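Local coordinates for methyl-accepting chemotaxis sensory transducer (Anaeromyxobacter dehalogenans, PDB 4K08), which probably senses small molecules in the periplasm through its single Cache, PAS-like domain and passes the signal on to the chemotaxis machinery, at residues Y84-F96 and G104-G116. Numbering follows the deposited sequence.
Sequences YRDPNGKLLFQEF and GSGFVDYLWPKPG. With ACT (acetate ion), chain C.
D86 ties the loop ahead of helix 92-103 to edge strand 105-113. Its OD2 accepts the backbone N-H of L111 at 2.9 Å, on the anti side and somewhat out of the carboxylate plane, while OD1 takes the amide of K90 from above that plane and, weakly, that of N88. A chi1 of 71° puts CG between backbone N and carbonyl carbon, where OD1 can reach these two amides of the turn while OD2 faces the strand. The extended chain of K90 crosses D109 at roughly a right angle, and its NZ forms a 3.1 Å salt bridge with D109 OD1.

On helix 92-103, L92 sets CD1 over one face of the Y110 ring, 4.0 Å from its centroid, a CH-pi contact. F96 turns its edge to that ring in an offset edge-to-face pair, CZ lying 3.4 Å from Y110 CE1, and the same edge packs on V108 CB. In W112, CG is anti to the backbone N (chi1 -163°), which places the six-membered ring of the indole against F93 and Y84. Its CH2 meets CZ of F93 at 3.6 Å, with the ring planes nearly perpendicular. The Y84 and W112 planes are 26° apart with little overlap, and Y84 OH comes 3.2 Å from W112 CZ3.

Y110 OH donates to OXT of an acetate, and the acetate O rests over one indole face of W112. Y57, H70 and K123 also hydrogen-bond this ion, probably acquired from the crystallisation liquor. The start of the helix thus packs on the edge strand of the antiparallel sheet, as in a PAS-like Cache fold, and the acetate's surroundings are consistent with a site for a small anionic ligand, probably the sensor pocket.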
loop_
_atom_site.group_PDB
_atom_site.type_symbol
_atom_site.label_atom_id
_atom_site.label_comp_id
_atom_site.label_asym_id
_atom_site.label_seq_id
_atom_site.Cartn_x
_atom_site.Cartn_y
_atom_site.Cartn_z
ATOM N N TYR A 84 5.884 -6.216 -13.070
ATOM C CA TYR A 84 4.403 -6.234 -13.090
ATOM C C TYR A 84 3.952 -4.948 -13.811
ATOM O O TYR A 84 4.336 -3.851 -13.399
ATOM C CB TYR A 84 3.809 -6.262 -11.666
ATOM C CG TYR A 84 2.280 -6.289 -11.671
ATOM C CD1 TYR A 84 1.550 -5.210 -12.194
ATOM C CD2 TYR A 84 1.584 -7.405 -11.234
ATOM C CE1 TYR A 84 0.130 -5.219 -12.240
ATOM C CE2 TYR A 84 0.179 -7.428 -11.247
ATOM C CZ TYR A 84 -0.535 -6.322 -11.792
ATOM O OH TYR A 84 -1.897 -6.302 -11.807
ATOM N N ARG A 85 3.195 -5.076 -14.902
ATOM C CA ARG A 85 2.695 -3.881 -15.611
ATOM C C ARG A 85 1.171 -3.834 -15.648
ATOM O O ARG A 85 0.550 -4.862 -15.793
ATOM C CB ARG A 85 3.180 -3.862 -17.075
ATOM C CG ARG A 85 4.698 -3.879 -17.230
ATOM C CD ARG A 85 5.087 -3.886 -18.745
ATOM N NE ARG A 85 6.536 -3.974 -18.874
ATOM C CZ ARG A 85 7.359 -2.933 -18.959
ATOM N NH1 ARG A 85 6.893 -1.679 -18.964
ATOM N NH2 ARG A 85 8.670 -3.160 -19.072
ATOM N N ASP A 86 0.578 -2.644 -15.574
ATOM C CA ASP A 86 -0.859 -2.525 -15.801
ATOM C C ASP A 86 -1.071 -2.588 -17.343
ATOM O O ASP A 86 -0.078 -2.753 -18.083
ATOM C CB ASP A 86 -1.425 -1.262 -15.119
ATOM C CG ASP A 86 -0.994 0.071 -15.794
ATOM O OD1 ASP A 86 -0.396 0.069 -16.901
ATOM O OD2 ASP A 86 -1.293 1.138 -15.180
ATOM N N PRO A 87 -2.337 -2.483 -17.827
ATOM C CA PRO A 87 -2.543 -2.639 -19.279
ATOM C C PRO A 87 -1.961 -1.510 -20.098
ATOM O O PRO A 87 -1.923 -1.663 -21.322
ATOM C CB PRO A 87 -4.080 -2.656 -19.433
ATOM C CG PRO A 87 -4.594 -3.154 -18.090
ATOM C CD PRO A 87 -3.616 -2.557 -17.075
ATOM N N ASN A 88 -1.598 -0.376 -19.503
ATOM C CA ASN A 88 -0.899 0.635 -20.292
ATOM C C ASN A 88 0.631 0.457 -20.175
ATOM O O ASN A 88 1.401 1.349 -20.540
ATOM C CB ASN A 88 -1.296 2.067 -19.946
ATOM C CG ASN A 88 -0.762 3.083 -20.989
ATOM O OD1 ASN A 88 -0.715 2.796 -22.178
ATOM N ND2 ASN A 88 -0.329 4.245 -20.526
ATOM N N GLY A 89 1.057 -0.709 -19.706
ATOM C CA GLY A 89 2.479 -1.005 -19.621
ATOM C C GLY A 89 3.214 -0.421 -18.414
ATOM O O GLY A 89 4.433 -0.584 -18.300
ATOM N N LYS A 90 2.493 0.232 -17.502
ATOM C CA LYS A 90 3.148 0.900 -16.392
ATOM C C LYS A 90 3.659 -0.096 -15.273
ATOM O O LYS A 90 2.909 -0.941 -14.773
ATOM C CB LYS A 90 2.211 1.948 -15.822
ATOM C CG LYS A 90 2.797 2.788 -14.672
ATOM C CD LYS A 90 2.041 4.160 -14.656
ATOM C CE LYS A 90 2.623 5.084 -13.616
ATOM N NZ LYS A 90 1.879 6.349 -13.300
ATOM N N LEU A 91 4.949 0.013 -14.948
ATOM C CA LEU A 91 5.603 -0.850 -13.963
ATOM C C LEU A 91 5.234 -0.235 -12.619
ATOM O O LEU A 91 6.058 0.350 -11.964
ATOM C CB LEU A 91 7.128 -0.851 -14.203
ATOM C CG LEU A 91 7.608 -1.671 -15.409
ATOM C CD1 LEU A 91 9.086 -1.292 -15.937
ATOM C CD2 LEU A 91 7.517 -3.171 -15.032
ATOM N N LEU A 92 3.953 -0.302 -12.244
ATOM C CA LEU A 92 3.434 0.523 -11.147
ATOM C C LEU A 92 4.123 0.247 -9.770
ATOM O O LEU A 92 4.347 1.188 -9.008
ATOM C CB LEU A 92 1.906 0.384 -11.038
ATOM C CG LEU A 92 1.369 -1.020 -10.783
ATOM C CD1 LEU A 92 0.761 -1.115 -9.390
ATOM C CD2 LEU A 92 0.325 -1.421 -11.860
ATOM N N PHE A 93 4.461 -1.008 -9.470
ATOM C CA PHE A 93 5.131 -1.328 -8.172
ATOM C C PHE A 93 6.567 -0.800 -8.182
ATOM O O PHE A 93 7.015 -0.202 -7.198
ATOM C CB PHE A 93 5.082 -2.830 -7.857
ATOM C CG PHE A 93 3.693 -3.326 -7.580
ATOM C CD1 PHE A 93 3.065 -3.027 -6.366
ATOM C CD2 PHE A 93 2.988 -4.046 -8.544
ATOM C CE1 PHE A 93 1.741 -3.452 -6.106
ATOM C CE2 PHE A 93 1.661 -4.490 -8.302
ATOM C CZ PHE A 93 1.042 -4.190 -7.054
ATOM N N GLN A 94 7.249 -0.931 -9.333
ATOM C CA GLN A 94 8.555 -0.291 -9.466
ATOM C C GLN A 94 8.378 1.216 -9.202
ATOM O O GLN A 94 9.196 1.807 -8.498
ATOM C CB GLN A 94 9.246 -0.609 -10.831
ATOM C CG GLN A 94 10.389 -1.684 -10.645
ATOM C CD GLN A 94 10.543 -2.596 -11.884
ATOM O OE1 GLN A 94 9.865 -3.661 -11.996
ATOM N NE2 GLN A 94 11.386 -2.153 -12.849
ATOM N N GLU A 95 7.296 1.814 -9.710
ATOM C CA GLU A 95 7.111 3.250 -9.511
ATOM C C GLU A 95 6.818 3.603 -8.040
ATOM O O GLU A 95 7.235 4.653 -7.559
ATOM C CB GLU A 95 6.048 3.812 -10.465
ATOM C CG GLU A 95 6.521 3.896 -11.923
ATOM C CD GLU A 95 7.759 4.784 -12.100
ATOM O OE1 GLU A 95 7.647 5.999 -11.811
ATOM O OE2 GLU A 95 8.841 4.269 -12.498
ATOM N N PHE A 96 6.123 2.729 -7.315
ATOM C CA PHE A 96 5.955 2.932 -5.864
ATOM C C PHE A 96 7.319 2.968 -5.159
ATOM O O PHE A 96 7.567 3.804 -4.300
ATOM C CB PHE A 96 5.158 1.794 -5.214
ATOM C CG PHE A 96 3.746 1.650 -5.721
ATOM C CD1 PHE A 96 3.104 2.692 -6.371
ATOM C CD2 PHE A 96 3.039 0.466 -5.491
ATOM C CE1 PHE A 96 1.794 2.538 -6.824
ATOM C CE2 PHE A 96 1.729 0.306 -5.953
ATOM C CZ PHE A 96 1.107 1.348 -6.605
ATOM N N GLY A 104 10.151 9.670 -0.092
ATOM C CA GLY A 104 9.571 9.262 1.181
ATOM C C GLY A 104 8.122 8.753 1.027
ATOM O O GLY A 104 7.704 7.772 1.656
ATOM N N SER A 105 7.350 9.416 0.177
ATOM C CA SER A 105 5.946 9.087 0.017
ATOM C C SER A 105 5.457 9.904 -1.164
ATOM O O SER A 105 6.218 10.756 -1.666
ATOM C CB SER A 105 5.186 9.459 1.282
ATOM O OG SER A 105 5.176 10.866 1.404
ATOM N N GLY A 106 4.227 9.646 -1.623
ATOM C CA GLY A 106 3.656 10.400 -2.745
ATOM C C GLY A 106 2.520 9.682 -3.479
ATOM O O GLY A 106 2.242 8.506 -3.204
ATOM N N PHE A 107 1.874 10.378 -4.417
ATOM C CA PHE A 107 0.810 9.774 -5.240
ATOM C C PHE A 107 1.375 9.113 -6.499
ATOM O O PHE A 107 2.314 9.630 -7.108
ATOM C CB PHE A 107 -0.241 10.820 -5.650
ATOM C CG PHE A 107 -1.046 11.331 -4.503
ATOM C CD1 PHE A 107 -2.142 10.597 -4.013
ATOM C CD2 PHE A 107 -0.690 12.509 -3.866
ATOM C CE1 PHE A 107 -2.872 11.062 -2.925
ATOM C CE2 PHE A 107 -1.416 12.968 -2.786
ATOM C CZ PHE A 107 -2.516 12.248 -2.318
ATOM N N VAL A 108 0.809 7.965 -6.877
ATOM C CA VAL A 108 1.168 7.311 -8.135
ATOM C C VAL A 108 -0.162 6.892 -8.741
ATOM O O VAL A 108 -1.030 6.332 -8.016
ATOM C CB VAL A 108 2.075 6.039 -7.948
ATOM C CG1 VAL A 108 2.282 5.316 -9.292
ATOM C CG2 VAL A 108 3.428 6.392 -7.316
ATOM N N ASP A 109 -0.329 7.151 -10.042
ATOM C CA ASP A 109 -1.544 6.753 -10.731
ATOM C C ASP A 109 -1.270 5.588 -11.673
ATOM O O ASP A 109 -0.176 5.433 -12.166
ATOM C CB ASP A 109 -2.240 7.949 -11.413
ATOM C CG ASP A 109 -1.323 8.737 -12.294
ATOM O OD1 ASP A 109 -0.601 8.139 -13.134
ATOM O OD2 ASP A 109 -1.326 9.979 -12.155
ATOM N N TYR A 110 -2.259 4.726 -11.861
ATOM C CA TYR A 110 -2.094 3.508 -12.646
ATOM C C TYR A 110 -3.485 2.900 -12.778
ATOM O O TYR A 110 -4.456 3.465 -12.264
ATOM C CB TYR A 110 -1.133 2.489 -11.941
ATOM C CG TYR A 110 -1.529 2.183 -10.494
ATOM C CD1 TYR A 110 -1.231 3.084 -9.474
ATOM C CD2 TYR A 110 -2.217 1.000 -10.155
ATOM C CE1 TYR A 110 -1.592 2.804 -8.119
ATOM C CE2 TYR A 110 -2.589 0.717 -8.776
ATOM C CZ TYR A 110 -2.278 1.635 -7.797
ATOM O OH TYR A 110 -2.615 1.400 -6.477
ATOM N N LEU A 111 -3.569 1.761 -13.460
ATOM C CA LEU A 111 -4.817 1.055 -13.679
ATOM C C LEU A 111 -4.841 -0.203 -12.817
ATOM O O LEU A 111 -3.900 -1.015 -12.872
ATOM C CB LEU A 111 -4.944 0.630 -15.152
ATOM C CG LEU A 111 -4.911 1.770 -16.195
ATOM C CD1 LEU A 111 -4.451 1.245 -17.593
ATOM C CD2 LEU A 111 -6.331 2.416 -16.223
ATOM N N TRP A 112 -5.938 -0.400 -12.099
ATOM C CA TRP A 112 -6.081 -1.519 -11.161
ATOM C C TRP A 112 -7.580 -1.801 -10.972
ATOM O O TRP A 112 -8.395 -0.873 -10.942
ATOM C CB TRP A 112 -5.461 -1.195 -9.788
ATOM C CG TRP A 112 -5.235 -2.457 -8.986
ATOM C CD1 TRP A 112 -6.108 -3.077 -8.097
ATOM C CD2 TRP A 112 -4.031 -3.235 -8.988
ATOM N NE1 TRP A 112 -5.492 -4.208 -7.563
ATOM C CE2 TRP A 112 -4.224 -4.325 -8.106
ATOM C CE3 TRP A 112 -2.803 -3.113 -9.667
ATOM C CZ2 TRP A 112 -3.228 -5.301 -7.878
ATOM C CZ3 TRP A 112 -1.787 -4.091 -9.429
ATOM C CH2 TRP A 112 -2.030 -5.179 -8.553
ATOM N N PRO A 113 -7.949 -3.087 -10.889
ATOM C CA PRO A 113 -9.385 -3.382 -10.718
ATOM C C PRO A 113 -9.952 -2.955 -9.362
ATOM O O PRO A 113 -9.257 -2.828 -8.342
ATOM C CB PRO A 113 -9.480 -4.906 -10.847
ATOM C CG PRO A 113 -8.061 -5.439 -10.767
ATOM C CD PRO A 113 -7.102 -4.292 -10.992
ATOM N N LYS A 114 -11.260 -2.745 -9.376
ATOM C CA LYS A 114 -12.031 -2.576 -8.154
ATOM C C LYS A 114 -12.117 -3.966 -7.468
ATOM O O LYS A 114 -12.093 -4.996 -8.148
ATOM C CB LYS A 114 -13.427 -2.019 -8.492
ATOM C CG LYS A 114 -13.383 -0.501 -8.768
ATOM C CD LYS A 114 -14.771 0.111 -8.999
ATOM C CE LYS A 114 -14.677 1.640 -9.100
ATOM N NZ LYS A 114 -15.984 2.310 -9.544
ATOM N N PRO A 115 -12.205 -3.993 -6.124
ATOM C CA PRO A 115 -12.412 -5.278 -5.419
ATOM C C PRO A 115 -13.581 -6.055 -6.024
ATOM O O PRO A 115 -14.621 -5.441 -6.293
ATOM C CB PRO A 115 -12.773 -4.847 -3.991
ATOM C CG PRO A 115 -12.032 -3.521 -3.797
ATOM C CD PRO A 115 -12.211 -2.845 -5.210
ATOM N N GLY A 116 -13.383 -7.342 -6.296
ATOM C CA GLY A 116 -14.459 -8.191 -6.785
ATOM C C GLY A 116 -14.590 -8.205 -8.299
ATOM O O GLY A 116 -15.535 -8.792 -8.849
HETATM C C ACT C . -3.383 -1.790 -5.657
HETATM O O ACT C . -4.144 -2.721 -5.196
HETATM O OXT ACT C . -3.907 -0.692 -5.979
HETATM C CH3 ACT C . -1.864 -1.932 -5.830
HETATM O O HOH W 1 -3.303 -3.920 -13.353
#